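Local atomic coordinates of putative 3-hydroxybutyryl-CoA dehydratase (Rhodopseudomonas palustris, PDB entry 3HIN), a protein that probably acts as a lyase of the enoyl-CoA hydratase/isomerase (crotonase) family, interconverting hydroxyacyl-CoA and enoyl-CoA thioesters by removing or adding water. Residues F99-Q103 with E123-H129; L40-M45 with W95-F99; D54-Q58 with Y104-P108. One frame throughout, in Å; residues are numbered along the deposited sequence.

Contact 1: residues F99-Q103 with E123-H129; sequences FDKIQ and ELACAAH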
ATOM      1  N   PHE A  99     -14.048   0.343  13.156  1.00 36.04           N
ATOM      2  CA  PHE A  99     -13.406  -0.972  13.341  1.00 35.01           C
ATOM      3  C   PHE A  99     -12.045  -0.891  14.009  1.00 36.96           C
ATOM      4  O   PHE A  99     -11.579  -1.879  14.603  1.00 36.14           O
ATOM      5  CB  PHE A  99     -13.310  -1.694  11.997  1.00 36.59           C
ATOM      6  CG  PHE A  99     -14.650  -2.119  11.447  1.00 35.94           C
ATOM      7  CD1 PHE A  99     -15.732  -2.305  12.318  1.00 38.37           C
ATOM      8  CD2 PHE A  99     -14.830  -2.343  10.068  1.00 34.73           C
ATOM      9  CE1 PHE A  99     -17.017  -2.719  11.826  1.00 33.14           C
ATOM     10  CE2 PHE A  99     -16.080  -2.754   9.557  1.00 35.68           C
ATOM     11  CZ  PHE A  99     -17.160  -2.975  10.453  1.00 35.11           C
ATOM     12  N   ASP A 100     -11.364   0.257  13.898  1.00 37.01           N
ATOM     13  CA  ASP A 100     -10.097   0.399  14.617  1.00 36.61           C
ATOM     14  C   ASP A 100     -10.369   0.256  16.118  1.00 35.25           C
ATOM     15  O   ASP A 100      -9.524  -0.238  16.853  1.00 36.40           O
ATOM     16  CB  ASP A 100      -9.456   1.782  14.379  1.00 36.25           C
ATOM     17  CG  ASP A 100      -8.634   1.859  13.101  1.00 40.45           C
ATOM     18  OD1 ASP A 100      -8.474   2.999  12.660  1.00 47.83           O
ATOM     19  OD2 ASP A 100      -8.169   0.838  12.498  1.00 43.96           O
ATOM     20  N   LYS A 101     -11.531   0.714  16.600  1.00 33.16           N
ATOM     21  CA  LYS A 101     -11.796   0.593  18.055  1.00 33.26           C
ATOM     22  C   LYS A 101     -12.043  -0.868  18.450  1.00 32.74           C
ATOM     23  O   LYS A 101     -11.988  -1.192  19.602  1.00 33.02           O
ATOM     24  CB  LYS A 101     -13.049   1.396  18.425  1.00 34.10           C
ATOM     25  CG  LYS A 101     -12.965   2.850  17.998  1.00 35.77           C
ATOM     26  CD  LYS A 101     -11.903   3.570  18.742  1.00 39.48           C
ATOM     27  CE  LYS A 101     -12.400   5.001  19.087  1.00 46.24           C
ATOM     28  NZ  LYS A 101     -11.497   5.586  20.162  1.00 49.68           N
ATOM     29  N   ILE A 102     -12.349  -1.731  17.497  1.00 31.02           N
ATOM     30  CA  ILE A 102     -12.398  -3.151  17.778  1.00 31.73           C
ATOM     31  C   ILE A 102     -10.987  -3.753  17.742  1.00 32.19           C
ATOM     32  O   ILE A 102     -10.505  -4.320  18.720  1.00 32.47           O
ATOM     33  CB  ILE A 102     -13.217  -3.861  16.713  1.00 32.05           C
ATOM     34  CG1 ILE A 102     -14.600  -3.172  16.583  1.00 33.29           C
ATOM     35  CG2 ILE A 102     -13.375  -5.352  17.074  1.00 28.96           C
ATOM     36  CD1 ILE A 102     -15.666  -4.047  15.799  1.00 29.37           C
ATOM     37  N   GLN A 103     -10.340  -3.649  16.591  1.00 32.53           N
ATOM     38  CA  GLN A 103      -8.989  -4.183  16.419  1.00 33.46           C
ATOM     39  C   GLN A 103      -8.036  -3.754  17.532  1.00 34.44           C
ATOM     40  O   GLN A 103      -7.312  -4.586  18.090  1.00 35.06           O
ATOM     41  CB  GLN A 103      -8.352  -3.682  15.074  1.00 34.44           C
ATOM     42  CG  GLN A 103      -6.942  -4.378  14.793  1.00 34.58           C
ATOM     43  CD  GLN A 103      -6.446  -4.139  13.347  1.00 38.94           C
ATOM     44  OE1 GLN A 103      -7.167  -3.589  12.520  1.00 34.86           O
ATOM     45  NE2 GLN A 103      -5.214  -4.576  13.038  1.00 35.60           N
ATOM     46  N   GLU A 123     -16.821  -8.186   7.777  1.00 32.25           N
ATOM     47  CA  GLU A 123     -15.736  -7.232   8.026  1.00 32.22           C
ATOM     48  C   GLU A 123     -15.706  -6.859   9.513  1.00 32.31           C
ATOM     49  O   GLU A 123     -14.634  -6.857  10.145  1.00 34.29           O
ATOM     50  CB  GLU A 123     -15.897  -6.001   7.135  1.00 30.86           C
ATOM     51  CG  GLU A 123     -15.684  -6.368   5.654  1.00 35.05           C
ATOM     52  CD  GLU A 123     -15.823  -5.166   4.697  1.00 38.02           C
ATOM     53  OE1 GLU A 123     -16.965  -4.742   4.501  1.00 42.31           O
ATOM     54  OE2 GLU A 123     -14.817  -4.637   4.149  1.00 37.81           O
ATOM     55  N   LEU A 124     -16.889  -6.669  10.083  1.00 33.15           N
ATOM     56  CA  LEU A 124     -17.056  -6.467  11.520  1.00 33.49           C
ATOM     57  C   LEU A 124     -16.465  -7.660  12.299  1.00 32.64           C
ATOM     58  O   LEU A 124     -15.674  -7.491  13.217  1.00 32.14           O
ATOM     59  CB  LEU A 124     -18.546  -6.410  11.807  1.00 32.70           C
ATOM     60  CG  LEU A 124     -18.912  -6.213  13.257  1.00 36.36           C
ATOM     61  CD1 LEU A 124     -18.000  -5.111  13.684  1.00 41.01           C
ATOM     62  CD2 LEU A 124     -20.376  -5.682  13.318  1.00 41.64           C
ATOM     63  N   ALA A 125     -16.892  -8.862  11.921  1.00 32.10           N
ATOM     64  CA  ALA A 125     -16.386 -10.049  12.521  1.00 32.74           C
ATOM     65  C   ALA A 125     -14.896 -10.135  12.393  1.00 33.07           C
ATOM     66  O   ALA A 125     -14.228 -10.607  13.321  1.00 33.62           O
ATOM     67  CB  ALA A 125     -17.006 -11.304  11.894  1.00 32.92           C
ATOM     68  N   CYS A 126     -14.362  -9.710  11.258  1.00 33.04           N
ATOM     69  CA  CYS A 126     -12.893  -9.769  11.055  1.00 33.11           C
ATOM     70  C   CYS A 126     -12.097  -8.888  11.999  1.00 33.51           C
ATOM     71  O   CYS A 126     -10.917  -9.188  12.287  1.00 33.23           O
ATOM     72  CB  CYS A 126     -12.500  -9.466   9.604  1.00 30.68           C
ATOM     73  SG  CYS A 126     -12.951 -10.941   8.625  1.00 35.93           S
ATOM     74  N   ALA A 127     -12.702  -7.768  12.417  1.00 33.15           N
ATOM     75  CA  ALA A 127     -12.018  -6.827  13.263  1.00 31.90           C
ATOM     76  C   ALA A 127     -11.843  -7.402  14.646  1.00 32.81           C
ATOM     77  O   ALA A 127     -10.891  -7.020  15.341  1.00 31.59           O
ATOM     78  CB  ALA A 127     -12.746  -5.462  13.294  1.00 32.42           C
ATOM     79  N   ALA A 128     -12.750  -8.328  15.035  1.00 32.91           N
ATOM     80  CA  ALA A 128     -12.712  -8.958  16.357  1.00 33.91           C
ATOM     81  C   ALA A 128     -11.449  -9.799  16.454  1.00 34.15           C
ATOM     82  O   ALA A 128     -10.888 -10.194  15.430  1.00 35.20           O
ATOM     83  CB  ALA A 128     -13.884  -9.820  16.542  1.00 32.01           C
ATOM     84  N   HIS A 129     -11.010 -10.068  17.679  1.00 34.12           N
ATOM     85  CA  HIS A 129      -9.823 -10.883  17.905  1.00 33.66           C
ATOM     86  C   HIS A 129     -10.067 -12.347  17.857  1.00 34.05           C
ATOM     87  O   HIS A 129      -9.208 -13.084  17.416  1.00 34.63           O
ATOM     88  CB  HIS A 129      -9.191 -10.523  19.256  1.00 33.90           C
ATOM     89  CG  HIS A 129      -8.940  -9.079  19.364  1.00 36.22           C
ATOM     90  ND1 HIS A 129      -9.585  -8.274  20.270  1.00 42.74           N
ATOM     91  CD2 HIS A 129      -8.212  -8.255  18.576  1.00 35.83           C
ATOM     92  CE1 HIS A 129      -9.220  -7.018  20.073  1.00 37.39           C
ATOM     93  NE2 HIS A 129      -8.387  -6.985  19.049  1.00 38.20           N
TER
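Ala127 is the pivot of this contact: its methyl CB fits between two residues of the facing helix, 4.0 Å from Phe99 CB and 3.8 Å from Ile102 CB. The small side chain lets the helices 85-103 and 120-127 run close, their local axes 9.2 Å apart and inclined by 33°. This is the tight part. Ile102 has CG2 anti to its backbone N, which lays that methyl against the end of the second helix, with CG2 3.5 Å from Ala127 O. The same carbonyl oxygen, Ala127 O, is approached by Gln103 CA at 3.6 Å in a CA-H...O contact. The Phe99 ring reaches across at about a right angle to the side chain of Leu124 and rests on its backbone, CZ lying 3.7 Å from Leu124 CA, while Glu123 O stands over one ring face. The Glu123 side chain leads off from the contact, and its buried OE2 accepts from Gly152 N and Gly154 N.

At the ends of both helices the packing gives way to polar bonds. His129 NE2 donates to Gln103 O at 2.8 Å, almost straight at 174°, with the oxygen in the imidazole plane but the donor well above the carbonyl plane. Its ND1 accepts from Val109 N, so both nitrogens pin the ring. A leucine in place of His129 would probably leave Gln103 O and Val109 N without these side-chain partners and loosen the tie between the end of helix 85-103 and the start of strand 109-113. Towards the looser, partly exposed side, the Gln103 side chain starts out away from the partner helix and its OE1 takes a bond from Arg157.

The C-terminal ends of helices 85-103 and 120-127 thus pack against strand 109-113 of the central sheet, in the core of the crotonase fold.

Contact 2: residues L40-M45 with W95-F99; sequences LNDGLM and WHRVF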
ATOM      1  N   LEU A  40     -26.011  -3.288   9.047  1.00 36.35           N
ATOM      2  CA  LEU A  40     -25.236  -2.152   9.563  1.00 36.00           C
ATOM      3  C   LEU A  40     -25.643  -0.868   8.870  1.00 35.93           C
ATOM      4  O   LEU A  40     -25.927  -0.902   7.693  1.00 37.81           O
ATOM      5  CB  LEU A  40     -23.735  -2.393   9.334  1.00 34.87           C
ATOM      6  CG  LEU A  40     -23.232  -3.770   9.748  1.00 34.74           C
ATOM      7  CD1 LEU A  40     -21.704  -3.886   9.437  1.00 34.69           C
ATOM      8  CD2 LEU A  40     -23.625  -4.127  11.263  1.00 34.09           C
ATOM      9  N   ASN A  41     -25.715   0.247   9.613  1.00 35.04           N
ATOM     10  CA  ASN A  41     -25.966   1.579   9.035  1.00 33.94           C
ATOM     11  C   ASN A  41     -25.174   2.594   9.820  1.00 33.96           C
ATOM     12  O   ASN A  41     -24.558   2.239  10.843  1.00 35.25           O
ATOM     13  CB  ASN A  41     -27.477   1.934   9.019  1.00 33.41           C
ATOM     14  CG  ASN A  41     -28.065   2.091  10.430  1.00 32.93           C
ATOM     15  OD1 ASN A  41     -27.378   1.967  11.459  1.00 28.98           O
ATOM     16  ND2 ASN A  41     -29.340   2.400  10.479  1.00 26.91           N
ATOM     17  N   ASP A  42     -25.200   3.852   9.412  1.00 32.78           N
ATOM     18  CA  ASP A  42     -24.285   4.816  10.050  1.00 33.63           C
ATOM     19  C   ASP A  42     -24.532   5.035  11.512  1.00 32.35           C
ATOM     20  O   ASP A  42     -23.597   5.210  12.264  1.00 32.06           O
ATOM     21  CB  ASP A  42     -24.220   6.169   9.346  1.00 33.23           C
ATOM     22  CG  ASP A  42     -23.718   6.059   7.897  1.00 35.37           C
ATOM     23  OD1 ASP A  42     -23.001   5.092   7.608  1.00 39.89           O
ATOM     24  OD2 ASP A  42     -24.045   6.935   7.032  1.00 36.97           O
ATOM     25  N   GLY A  43     -25.780   4.993  11.944  1.00 31.55           N
ATOM     26  CA  GLY A  43     -26.045   5.283  13.339  1.00 31.95           C
ATOM     27  C   GLY A  43     -25.700   4.066  14.209  1.00 32.06           C
ATOM     28  O   GLY A  43     -25.345   4.176  15.390  1.00 31.04           O
ATOM     29  N   LEU A  44     -25.791   2.880  13.634  1.00 31.84           N
ATOM     30  CA  LEU A  44     -25.468   1.726  14.443  1.00 31.14           C
ATOM     31  C   LEU A  44     -23.955   1.758  14.648  1.00 30.81           C
ATOM     32  O   LEU A  44     -23.492   1.663  15.762  1.00 30.65           O
ATOM     33  CB  LEU A  44     -25.985   0.411  13.878  1.00 30.02           C
ATOM     34  CG  LEU A  44     -25.451  -0.883  14.536  1.00 29.52           C
ATOM     35  CD1 LEU A  44     -26.341  -2.009  14.170  1.00 29.46           C
ATOM     36  CD2 LEU A  44     -24.009  -1.242  14.118  1.00 30.19           C
ATOM     37  N   MET A  45     -23.246   1.992  13.555  1.00 31.09           N
ATOM     38  CA  MET A  45     -21.803   2.108  13.552  1.00 31.66           C
ATOM     39  C   MET A  45     -21.324   3.190  14.478  1.00 31.22           C
ATOM     40  O   MET A  45     -20.354   2.979  15.219  1.00 32.89           O
ATOM     41  CB  MET A  45     -21.296   2.259  12.104  1.00 30.67           C
ATOM     42  CG  MET A  45     -21.471   0.936  11.306  1.00 29.61           C
ATOM     43  SD  MET A  45     -20.255  -0.341  11.826  1.00 23.04           S
ATOM     44  CE  MET A  45     -18.904   0.458  10.974  1.00 27.11           C
ATOM     45  N   TRP A  95     -16.046   4.234   8.459  1.00 33.63           N
ATOM     46  CA  TRP A  95     -16.256   2.891   8.958  1.00 34.37           C
ATOM     47  C   TRP A  95     -14.941   2.322   9.454  1.00 33.55           C
ATOM     48  O   TRP A  95     -14.932   1.614  10.437  1.00 34.60           O
ATOM     49  CB  TRP A  95     -16.919   1.989   7.906  1.00 34.67           C
ATOM     50  CG  TRP A  95     -18.435   2.239   7.871  1.00 41.22           C
ATOM     51  CD1 TRP A  95     -19.067   3.436   8.031  1.00 46.57           C
ATOM     52  CD2 TRP A  95     -19.467   1.261   7.709  1.00 43.76           C
ATOM     53  NE1 TRP A  95     -20.443   3.271   7.951  1.00 50.25           N
ATOM     54  CE2 TRP A  95     -20.706   1.943   7.746  1.00 48.36           C
ATOM     55  CE3 TRP A  95     -19.460  -0.124   7.537  1.00 48.76           C
ATOM     56  CZ2 TRP A  95     -21.945   1.284   7.630  1.00 51.74           C
ATOM     57  CZ3 TRP A  95     -20.689  -0.787   7.387  1.00 53.11           C
ATOM     58  CH2 TRP A  95     -21.915  -0.078   7.453  1.00 51.30           C
ATOM     59  N   HIS A  96     -13.821   2.648   8.796  1.00 32.22           N
ATOM     60  CA  HIS A  96     -12.576   2.140   9.290  1.00 30.82           C
ATOM     61  C   HIS A  96     -12.314   2.639  10.716  1.00 32.86           C
ATOM     62  O   HIS A  96     -11.751   1.898  11.561  1.00 32.83           O
ATOM     63  CB  HIS A  96     -11.429   2.540   8.377  1.00 31.89           C
ATOM     64  CG  HIS A  96     -11.425   1.798   7.076  1.00 28.19           C
ATOM     65  ND1 HIS A  96     -10.339   1.794   6.250  1.00 31.10           N
ATOM     66  CD2 HIS A  96     -12.401   1.112   6.425  1.00 27.53           C
ATOM     67  CE1 HIS A  96     -10.610   1.094   5.159  1.00 28.73           C
ATOM     68  NE2 HIS A  96     -11.862   0.665   5.237  1.00 30.34           N
ATOM     69  N   ARG A  97     -12.731   3.862  11.014  1.00 32.41           N
ATOM     70  CA  ARG A  97     -12.409   4.366  12.333  1.00 33.96           C
ATOM     71  C   ARG A  97     -13.207   3.628  13.406  1.00 34.27           C
ATOM     72  O   ARG A  97     -12.705   3.435  14.548  1.00 34.10           O
ATOM     73  CB  ARG A  97     -12.626   5.885  12.462  1.00 33.85           C
ATOM     74  CG  ARG A  97     -11.810   6.704  11.498  1.00 36.38           C
ATOM     75  CD  ARG A  97     -10.256   6.726  11.814  1.00 40.99           C
ATOM     76  NE  ARG A  97      -9.551   5.477  11.433  1.00 41.87           N
ATOM     77  CZ  ARG A  97      -9.171   5.171  10.190  1.00 39.73           C
ATOM     78  NH1 ARG A  97      -8.552   4.013   9.961  1.00 39.67           N
ATOM     79  NH2 ARG A  97      -9.444   5.990   9.164  1.00 35.81           N
ATOM     80  N   VAL A  98     -14.412   3.186  13.053  1.00 33.30           N
ATOM     81  CA  VAL A  98     -15.194   2.379  13.974  1.00 34.31           C
ATOM     82  C   VAL A  98     -14.464   1.032  14.219  1.00 34.08           C
ATOM     83  O   VAL A  98     -14.268   0.634  15.323  1.00 34.07           O
ATOM     84  CB  VAL A  98     -16.598   2.044  13.437  1.00 33.83           C
ATOM     85  CG1 VAL A  98     -17.283   1.072  14.417  1.00 30.76           C
ATOM     86  CG2 VAL A  98     -17.472   3.328  13.161  1.00 33.47           C
ATOM     87  N   PHE A  99     -14.048   0.343  13.156  1.00 36.04           N
ATOM     88  CA  PHE A  99     -13.406  -0.972  13.341  1.00 35.01           C
ATOM     89  C   PHE A  99     -12.045  -0.891  14.009  1.00 36.96           C
ATOM     90  O   PHE A  99     -11.579  -1.879  14.603  1.00 36.14           O
ATOM     91  CB  PHE A  99     -13.310  -1.694  11.997  1.00 36.59           C
ATOM     92  CG  PHE A  99     -14.650  -2.119  11.447  1.00 35.94           C
ATOM     93  CD1 PHE A  99     -15.732  -2.305  12.318  1.00 38.37           C
ATOM     94  CD2 PHE A  99     -14.830  -2.343  10.068  1.00 34.73           C
ATOM     95  CE1 PHE A  99     -17.017  -2.719  11.826  1.00 33.14           C
ATOM     96  CE2 PHE A  99     -16.080  -2.754   9.557  1.00 35.68           C
ATOM     97  CZ  PHE A  99     -17.160  -2.975  10.453  1.00 35.11           C
TER
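Asp42 OD1 is gripped twice: Trp95 NE1 donates to it at 3.2 Å with an N-H...O angle of 157°, and His91 NE2 is its second partner. The oxygen lies near the indole plane, at the edge, whereas the carboxylate stands 82° to that plane. The other oxygen, OD2, forms a salt bridge with Arg81, so the Asp42 side chain is tied from several directions.

Over one face of the indole lies Met45. Bends at both chi2 and chi3 curl its chain across the ring instead of past it, placing SD 4.4 Å from the centroid of the six-membered ring and CE 3.8 Å from that of the five-membered ring. The same CE methyl also meets Val98 CB at 3.7 Å and Phe99 CE1 at 3.8 Å, so that CE is lodged between the indole, Val98 and the Phe99 ring, all three on helix 85-103. Leu40 adds its CB, 3.5 Å from Trp95 CH2.

Asn41 fixes the start of the first helix, its OD1 accepting from Leu44 N at 2.8 Å. Two recognised motifs meet here, an Asn N-cap at the start of helix 42-51 and a Met-aromatic contact of Met45 over Trp95, where this helix joins helix 85-103 in the crotonase fold.

Contact 3: residues D54-Q58 with Y104-P108; sequences DIPDQ and YCRVP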
ATOM      1  N   ASP A  54     -13.516   4.905  25.499  1.00 40.81           N
ATOM      2  CA  ASP A  54     -13.411   5.145  26.947  1.00 42.95           C
ATOM      3  C   ASP A  54     -14.148   4.051  27.700  1.00 43.10           C
ATOM      4  O   ASP A  54     -14.997   4.325  28.556  1.00 42.08           O
ATOM      5  CB  ASP A  54     -14.001   6.519  27.353  1.00 44.05           C
ATOM      6  CG  ASP A  54     -13.216   7.687  26.772  1.00 48.49           C
ATOM      7  OD1 ASP A  54     -11.998   7.545  26.505  1.00 50.60           O
ATOM      8  OD2 ASP A  54     -13.818   8.761  26.571  1.00 53.40           O
ATOM      9  N   ILE A  55     -13.832   2.812  27.338  1.00 42.88           N
ATOM     10  CA  ILE A  55     -14.469   1.632  27.910  1.00 43.33           C
ATOM     11  C   ILE A  55     -14.058   1.616  29.377  1.00 44.33           C
ATOM     12  O   ILE A  55     -12.858   1.578  29.672  1.00 45.80           O
ATOM     13  CB  ILE A  55     -13.871   0.331  27.251  1.00 42.39           C
ATOM     14  CG1 ILE A  55     -14.185   0.272  25.757  1.00 39.92           C
ATOM     15  CG2 ILE A  55     -14.276  -0.931  28.032  1.00 40.66           C
ATOM     16  CD1 ILE A  55     -13.624  -0.975  25.046  1.00 36.15           C
ATOM     17  N   PRO A  56     -15.035   1.631  30.286  1.00 44.48           N
ATOM     18  CA  PRO A  56     -14.660   1.752  31.706  1.00 45.15           C
ATOM     19  C   PRO A  56     -13.653   0.674  32.196  1.00 46.05           C
ATOM     20  O   PRO A  56     -13.544  -0.446  31.608  1.00 42.77           O
ATOM     21  CB  PRO A  56     -16.011   1.673  32.452  1.00 46.29           C
ATOM     22  CG  PRO A  56     -17.134   1.556  31.391  1.00 45.01           C
ATOM     23  CD  PRO A  56     -16.473   1.349  30.048  1.00 43.96           C
ATOM     24  N   ASP A  57     -12.921   1.021  33.264  1.00 47.15           N
ATOM     25  CA  ASP A  57     -11.855   0.150  33.803  1.00 48.47           C
ATOM     26  C   ASP A  57     -12.275  -1.250  34.239  1.00 47.47           C
ATOM     27  O   ASP A  57     -11.515  -2.192  34.123  1.00 47.61           O
ATOM     28  CB  ASP A  57     -11.127   0.838  34.957  1.00 50.16           C
ATOM     29  CG  ASP A  57     -10.075   1.809  34.471  1.00 55.03           C
ATOM     30  OD1 ASP A  57      -9.360   1.444  33.496  1.00 59.29           O
ATOM     31  OD2 ASP A  57      -9.969   2.927  35.055  1.00 60.70           O
ATOM     32  N   GLN A  58     -13.485  -1.374  34.768  1.00 46.79           N
ATOM     33  CA  GLN A  58     -13.971  -2.668  35.215  1.00 45.77           C
ATOM     34  C   GLN A  58     -14.176  -3.675  34.114  1.00 43.13           C
ATOM     35  O   GLN A  58     -14.448  -4.831  34.433  1.00 42.98           O
ATOM     36  CB  GLN A  58     -15.303  -2.560  35.975  1.00 46.53           C
ATOM     37  CG  GLN A  58     -16.411  -1.828  35.204  1.00 50.82           C
ATOM     38  CD  GLN A  58     -16.465  -0.311  35.593  1.00 58.83           C
ATOM     39  OE1 GLN A  58     -17.426   0.401  35.254  1.00 60.37           O
ATOM     40  NE2 GLN A  58     -15.428   0.169  36.321  1.00 58.81           N
ATOM     41  N   TYR A 104      -8.035  -2.448  17.840  1.00 35.86           N
ATOM     42  CA  TYR A 104      -7.061  -1.879  18.737  1.00 36.00           C
ATOM     43  C   TYR A 104      -7.712  -1.635  20.085  1.00 36.29           C
ATOM     44  O   TYR A 104      -7.226  -0.827  20.876  1.00 34.46           O
ATOM     45  CB  TYR A 104      -6.377  -0.594  18.156  1.00 36.23           C
ATOM     46  CG  TYR A 104      -5.643  -0.904  16.889  1.00 38.96           C
ATOM     47  CD1 TYR A 104      -6.135  -0.469  15.631  1.00 39.64           C
ATOM     48  CD2 TYR A 104      -4.510  -1.745  16.914  1.00 35.05           C
ATOM     49  CE1 TYR A 104      -5.470  -0.822  14.441  1.00 36.91           C
ATOM     50  CE2 TYR A 104      -3.835  -2.100  15.742  1.00 35.77           C
ATOM     51  CZ  TYR A 104      -4.314  -1.587  14.500  1.00 39.56           C
ATOM     52  OH  TYR A 104      -3.644  -1.936  13.313  1.00 43.98           O
ATOM     53  N   CYS A 105      -8.792  -2.358  20.362  1.00 36.44           N
ATOM     54  CA  CYS A 105      -9.436  -2.238  21.681  1.00 35.92           C
ATOM     55  C   CYS A 105      -8.436  -2.613  22.797  1.00 36.58           C
ATOM     56  O   CYS A 105      -7.608  -3.518  22.640  1.00 36.80           O
ATOM     57  CB  CYS A 105     -10.659  -3.177  21.726  1.00 36.86           C
ATOM     58  SG  CYS A 105     -11.731  -3.077  23.233  1.00 35.59           S
ATOM     59  N   ARG A 106      -8.542  -1.989  23.946  1.00 36.13           N
ATOM     60  CA  ARG A 106      -7.598  -2.315  24.987  1.00 36.09           C
ATOM     61  C   ARG A 106      -7.855  -3.687  25.632  1.00 34.85           C
ATOM     62  O   ARG A 106      -6.939  -4.331  26.181  1.00 33.69           O
ATOM     63  CB  ARG A 106      -7.479  -1.223  26.022  1.00 36.87           C
ATOM     64  CG  ARG A 106      -8.608  -1.129  26.870  1.00 38.33           C
ATOM     65  CD  ARG A 106      -8.267  -0.458  28.264  1.00 41.17           C
ATOM     66  NE  ARG A 106      -9.591  -0.174  28.852  1.00 42.08           N
ATOM     67  CZ  ARG A 106     -10.273  -1.037  29.594  1.00 45.05           C
ATOM     68  NH1 ARG A 106      -9.716  -2.177  29.946  1.00 51.09           N
ATOM     69  NH2 ARG A 106     -11.478  -0.759  30.033  1.00 41.43           N
ATOM     70  N   VAL A 107      -9.058  -4.184  25.478  1.00 33.74           N
ATOM     71  CA  VAL A 107      -9.338  -5.562  25.888  1.00 32.47           C
ATOM     72  C   VAL A 107      -9.732  -6.449  24.723  1.00 33.12           C
ATOM     73  O   VAL A 107     -10.102  -5.950  23.639  1.00 33.89           O
ATOM     74  CB  VAL A 107     -10.444  -5.557  26.950  1.00 33.00           C
ATOM     75  CG1 VAL A 107      -9.931  -4.783  28.166  1.00 30.96           C
ATOM     76  CG2 VAL A 107     -11.772  -5.000  26.375  1.00 25.35           C
ATOM     77  N   PRO A 108      -9.662  -7.788  24.926  1.00 34.00           N
ATOM     78  CA  PRO A 108     -10.004  -8.567  23.718  1.00 33.38           C
ATOM     79  C   PRO A 108     -11.495  -8.519  23.381  1.00 33.13           C
ATOM     80  O   PRO A 108     -12.345  -8.513  24.275  1.00 33.19           O
ATOM     81  CB  PRO A 108      -9.642  -9.990  24.070  1.00 31.91           C
ATOM     82  CG  PRO A 108      -9.031  -9.967  25.470  1.00 34.42           C
ATOM     83  CD  PRO A 108      -8.968  -8.581  25.971  1.00 33.73           C
TER
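The polar side of the contact is carried by Arg106, which reaches from its own loop to the backbone of Ile55. Its NH2 donates to Ile55 O at 2.7 Å, nearly straight at 169°. That oxygen lies at the edge of the guanidinium, close to its plane, but the nitrogen stands 57° out of the carbonyl plane and so does not sit on a lone pair. Pro56 O is also at the guanidinium edge, 2.6 Å from Arg106 NH2, and Ile55 CG2 lies 3.4 Å from the same NH2. The other terminal nitrogen, NH1, donates to Ile59 O, further along the same loop, so the flat group is held at both ends by backbone carbonyls. From CG to NE the arginine chain is extended, which gives it the span to cross between the loops.

Each loop leads from a helix into a strand: residues 54-58 link helix 42-51 to strand 61-66, while the loop of residues 104-108 links helix 85-103 to strand 109-113. These strands are parallel neighbours joined by a beta-alpha-beta crossover through helix 85-103, and a backbone hydrogen bond between Pro108 and Val62 ties them just beyond the contact.

As for charge, Asp57 OD1, 4.6 Å from Arg106 NH2, is too far for a salt bridge but may attract the guanidinium weakly.

Apolar contact lies on the buried side, where Ile55 CD1 meets Cys105 SG at 3.4 Å. SG is anti to the backbone N of Cys105 (chi1 -174°) and also takes a weak bond from Val107 N.

How the contacts relate
Following the chain from the N terminus, residues 40-45 open contact 2 and residues 54-58 open contact 3 before either closes. Helix 85-103 then closes contact 2 with 95-99, and at the shared Phe99 the chain starts contact 1. Residues 104-108 close contact 3 next, and 123-129 close contact 1 last. Contact 3 therefore crosses both others, and none nests within another. Contacts 1 and 2 share helix 85-103, which packs against both 42-51 and 120-127, and Leu40 and Leu124 also touch directly. Contacts 1 and 3 meet where His129 packs on Pro108, joining the helix ends to the starts of the parallel strands.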